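Local coordinates for substrate binding periplasmic protein (Ralstonia solanacearum, PDB 3LOP) that binds leucine and is probably a periplasmic substrate-binding protein that delivers amino acids to a membrane transporter, at residues R266-A271 with E288-A293. Numbering follows the deposited sequence.
Sequences REFNRA and EGFVAA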
ATOM      1  N   ARG A 266       8.946   6.308 -15.641  1.00  3.03           N
ATOM      2  CA  ARG A 266       8.946   6.621 -17.060  1.00  4.39           C
ATOM      3  C   ARG A 266       7.983   5.700 -17.800  1.00  3.43           C
ATOM      4  O   ARG A 266       7.241   6.155 -18.670  1.00  4.33           O
ATOM      5  CB  ARG A 266      10.359   6.523 -17.654  1.00  4.18           C
ATOM      6  CG  ARG A 266      11.179   7.777 -17.377  1.00  5.61           C
ATOM      7  CD  ARG A 266      12.452   7.873 -18.203  1.00  7.96           C
ATOM      8  NE  ARG A 266      13.521   7.007 -17.716  1.00  9.55           N
ATOM      9  CZ  ARG A 266      13.847   5.839 -18.258  1.00  8.57           C
ATOM     10  NH1 ARG A 266      13.183   5.385 -19.312  1.00  8.68           N
ATOM     11  NH2 ARG A 266      14.851   5.134 -17.755  1.00  7.84           N
ATOM     12  N   GLU A 267       7.970   4.415 -17.451  1.00  2.59           N
ATOM     13  CA  GLU A 267       7.055   3.497 -18.123  1.00  3.33           C
ATOM     14  C   GLU A 267       5.602   3.853 -17.805  1.00  3.18           C
ATOM     15  O   GLU A 267       4.726   3.763 -18.667  1.00  3.46           O
ATOM     16  CB  GLU A 267       7.329   2.036 -17.733  1.00  3.28           C
ATOM     17  CG  GLU A 267       6.557   1.064 -18.636  1.00  3.21           C
ATOM     18  CD  GLU A 267       6.667  -0.396 -18.236  1.00  5.39           C
ATOM     19  OE1 GLU A 267       7.349  -0.709 -17.239  1.00  4.80           O
ATOM     20  OE2 GLU A 267       6.058  -1.235 -18.935  1.00  6.08           O
ATOM     21  N   PHE A 268       5.350   4.265 -16.566  1.00  2.84           N
ATOM     22  CA  PHE A 268       4.006   4.648 -16.154  1.00  3.13           C
ATOM     23  C   PHE A 268       3.529   5.824 -17.006  1.00  3.26           C
ATOM     24  O   PHE A 268       2.419   5.806 -17.528  1.00  3.89           O
ATOM     25  CB  PHE A 268       4.002   5.029 -14.665  1.00  2.73           C
ATOM     26  CG  PHE A 268       2.632   5.326 -14.108  1.00  2.73           C
ATOM     27  CD1 PHE A 268       1.977   6.519 -14.409  1.00  4.06           C
ATOM     28  CD2 PHE A 268       2.004   4.413 -13.264  1.00  3.30           C
ATOM     29  CE1 PHE A 268       0.716   6.799 -13.873  1.00  4.53           C
ATOM     30  CE2 PHE A 268       0.747   4.682 -12.724  1.00  4.15           C
ATOM     31  CZ  PHE A 268       0.103   5.879 -13.030  1.00  5.24           C
ATOM     32  N   ASN A 269       4.379   6.836 -17.155  1.00  3.35           N
ATOM     33  CA  ASN A 269       4.012   8.003 -17.949  1.00  4.54           C
ATOM     34  C   ASN A 269       3.858   7.675 -19.428  1.00  4.82           C
ATOM     35  O   ASN A 269       2.981   8.223 -20.096  1.00  5.36           O
ATOM     36  CB  ASN A 269       5.031   9.131 -17.757  1.00  6.23           C
ATOM     37  CG  ASN A 269       4.877   9.820 -16.420  1.00  7.11           C
ATOM     38  OD1 ASN A 269       3.765   9.934 -15.901  1.00  9.50           O
ATOM     39  ND2 ASN A 269       5.980  10.294 -15.862  1.00  8.10           N
ATOM     40  N   ARG A 270       4.702   6.785 -19.944  1.00  4.22           N
ATOM     41  CA  ARG A 270       4.591   6.399 -21.347  1.00  3.94           C
ATOM     42  C   ARG A 270       3.296   5.613 -21.540  1.00  4.85           C
ATOM     43  O   ARG A 270       2.593   5.790 -22.535  1.00  4.78           O
ATOM     44  CB  ARG A 270       5.791   5.547 -21.788  1.00  4.75           C
ATOM     45  CG  ARG A 270       7.122   6.300 -21.923  1.00  5.89           C
ATOM     46  CD  ARG A 270       6.990   7.551 -22.790  1.00  7.21           C
ATOM     47  NE  ARG A 270       6.676   8.733 -21.988  1.00  9.40           N
ATOM     48  CZ  ARG A 270       5.854   9.709 -22.367  1.00 10.62           C
ATOM     49  NH1 ARG A 270       5.246   9.657 -23.541  1.00 13.99           N
ATOM     50  NH2 ARG A 270       5.647  10.749 -21.567  1.00 13.61           N
ATOM     51  N   ALA A 271       2.978   4.750 -20.580  1.00  4.06           N
ATOM     52  CA  ALA A 271       1.759   3.953 -20.651  1.00  3.99           C
ATOM     53  C   ALA A 271       0.522   4.848 -20.623  1.00  4.41           C
ATOM     54  O   ALA A 271      -0.411   4.659 -21.406  1.00  4.87           O
ATOM     55  CB  ALA A 271       1.716   2.957 -19.488  1.00  3.15           C
ATOM     56  N   GLU A 288       1.922   1.670  -7.160  1.00  3.32           N
ATOM     57  CA  GLU A 288       1.849   0.393  -6.458  1.00  3.61           C
ATOM     58  C   GLU A 288       0.989  -0.588  -7.263  1.00  2.14           C
ATOM     59  O   GLU A 288       1.329  -1.760  -7.396  1.00  3.85           O
ATOM     60  CB  GLU A 288       1.251   0.588  -5.059  1.00  3.68           C
ATOM     61  CG  GLU A 288       1.345  -0.643  -4.168  1.00  5.91           C
ATOM     62  CD  GLU A 288       0.795  -0.406  -2.769  1.00  7.76           C
ATOM     63  OE1 GLU A 288       0.746   0.765  -2.333  1.00 10.50           O
ATOM     64  OE2 GLU A 288       0.425  -1.394  -2.100  1.00  7.39           O
ATOM     65  N   GLY A 289      -0.122  -0.099  -7.809  1.00  1.64           N
ATOM     66  CA  GLY A 289      -0.992  -0.955  -8.599  1.00  2.08           C
ATOM     67  C   GLY A 289      -0.335  -1.371  -9.905  1.00  2.63           C
ATOM     68  O   GLY A 289      -0.474  -2.514 -10.351  1.00  3.28           O
ATOM     69  N   PHE A 290       0.365  -0.424 -10.523  1.00  2.70           N
ATOM     70  CA  PHE A 290       1.082  -0.639 -11.780  1.00  2.82           C
ATOM     71  C   PHE A 290       2.140  -1.731 -11.565  1.00  3.14           C
ATOM     72  O   PHE A 290       2.244  -2.685 -12.346  1.00  3.97           O
ATOM     73  CB  PHE A 290       1.749   0.684 -12.183  1.00  3.02           C
ATOM     74  CG  PHE A 290       2.300   0.717 -13.586  1.00  3.00           C
ATOM     75  CD1 PHE A 290       1.478   1.021 -14.668  1.00  3.36           C
ATOM     76  CD2 PHE A 290       3.653   0.508 -13.815  1.00  4.79           C
ATOM     77  CE1 PHE A 290       2.005   1.123 -15.963  1.00  3.36           C
ATOM     78  CE2 PHE A 290       4.190   0.605 -15.104  1.00  4.17           C
ATOM     79  CZ  PHE A 290       3.363   0.914 -16.177  1.00  3.07           C
ATOM     80  N   VAL A 291       2.912  -1.585 -10.492  1.00  2.98           N
ATOM     81  CA  VAL A 291       3.967  -2.538 -10.154  1.00  2.80           C
ATOM     82  C   VAL A 291       3.417  -3.929  -9.848  1.00  2.43           C
ATOM     83  O   VAL A 291       3.958  -4.933 -10.314  1.00  2.64           O
ATOM     84  CB  VAL A 291       4.798  -2.023  -8.949  1.00  3.44           C
ATOM     85  CG1 VAL A 291       5.695  -3.123  -8.406  1.00  4.66           C
ATOM     86  CG2 VAL A 291       5.654  -0.838  -9.386  1.00  3.17           C
ATOM     87  N   ALA A 292       2.344  -3.994  -9.068  1.00  2.90           N
ATOM     88  CA  ALA A 292       1.755  -5.284  -8.730  1.00  1.81           C
ATOM     89  C   ALA A 292       1.283  -5.984  -9.998  1.00  2.96           C
ATOM     90  O   ALA A 292       1.515  -7.182 -10.186  1.00  2.65           O
ATOM     91  CB  ALA A 292       0.594  -5.096  -7.767  1.00  3.43           C
ATOM     92  N   ALA A 293       0.631  -5.227 -10.876  1.00  2.38           N
ATOM     93  CA  ALA A 293       0.135  -5.785 -12.127  1.00  3.42           C
ATOM     94  C   ALA A 293       1.277  -6.307 -12.995  1.00  3.23           C
ATOM     95  O   ALA A 293       1.159  -7.367 -13.605  1.00  3.67           O
ATOM     96  CB  ALA A 293      -0.668  -4.736 -12.890  1.00  3.67           C
TER
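Glu267 crosses the outer edge of the Phe290 ring, its CG 4.0 Å from Phe290 CZ. Its OE1 comes equally near, 4.0 Å from Phe290 CE2, and the carboxylate stands nearly perpendicular to the ring. The extended chain carries the acid past the phenyl group to its polar partners, a salt bridge from OE1 to Lys294 and a hydrogen bond from OE2 to Trp35. Phe268 meets Phe290 twice. Its CA sits over the face, 4.2 Å from the ring centroid and close to the normal, as a CH-pi contact requires. Phe268 CD2 lies over the same face of Phe290, 3.7 Å from Phe290 CD1. With their planes inclined at 52°, the two rings form an oblique pair. One turn after Glu267, Ala271 brings CB to the ring edge, 4.0 Å from Phe290 CE1. The helix segments cross almost perpendicularly, at 95°. Their axes are 11.2 Å apart, a gap bridged by Phe290 with its CG anti to the backbone N (chi1 -168°). Tyr32 of helix 19-38 adds an edge-to-face partner for Phe290, so this ring joins three helices of the periplasmic-binding-protein fold. The chemistry is therefore dispersion and CH-pi packing around one buried phenyl ring, supplemented by an ionic link between the same two helices, since Lys294 directly follows the segment on helix 284-303.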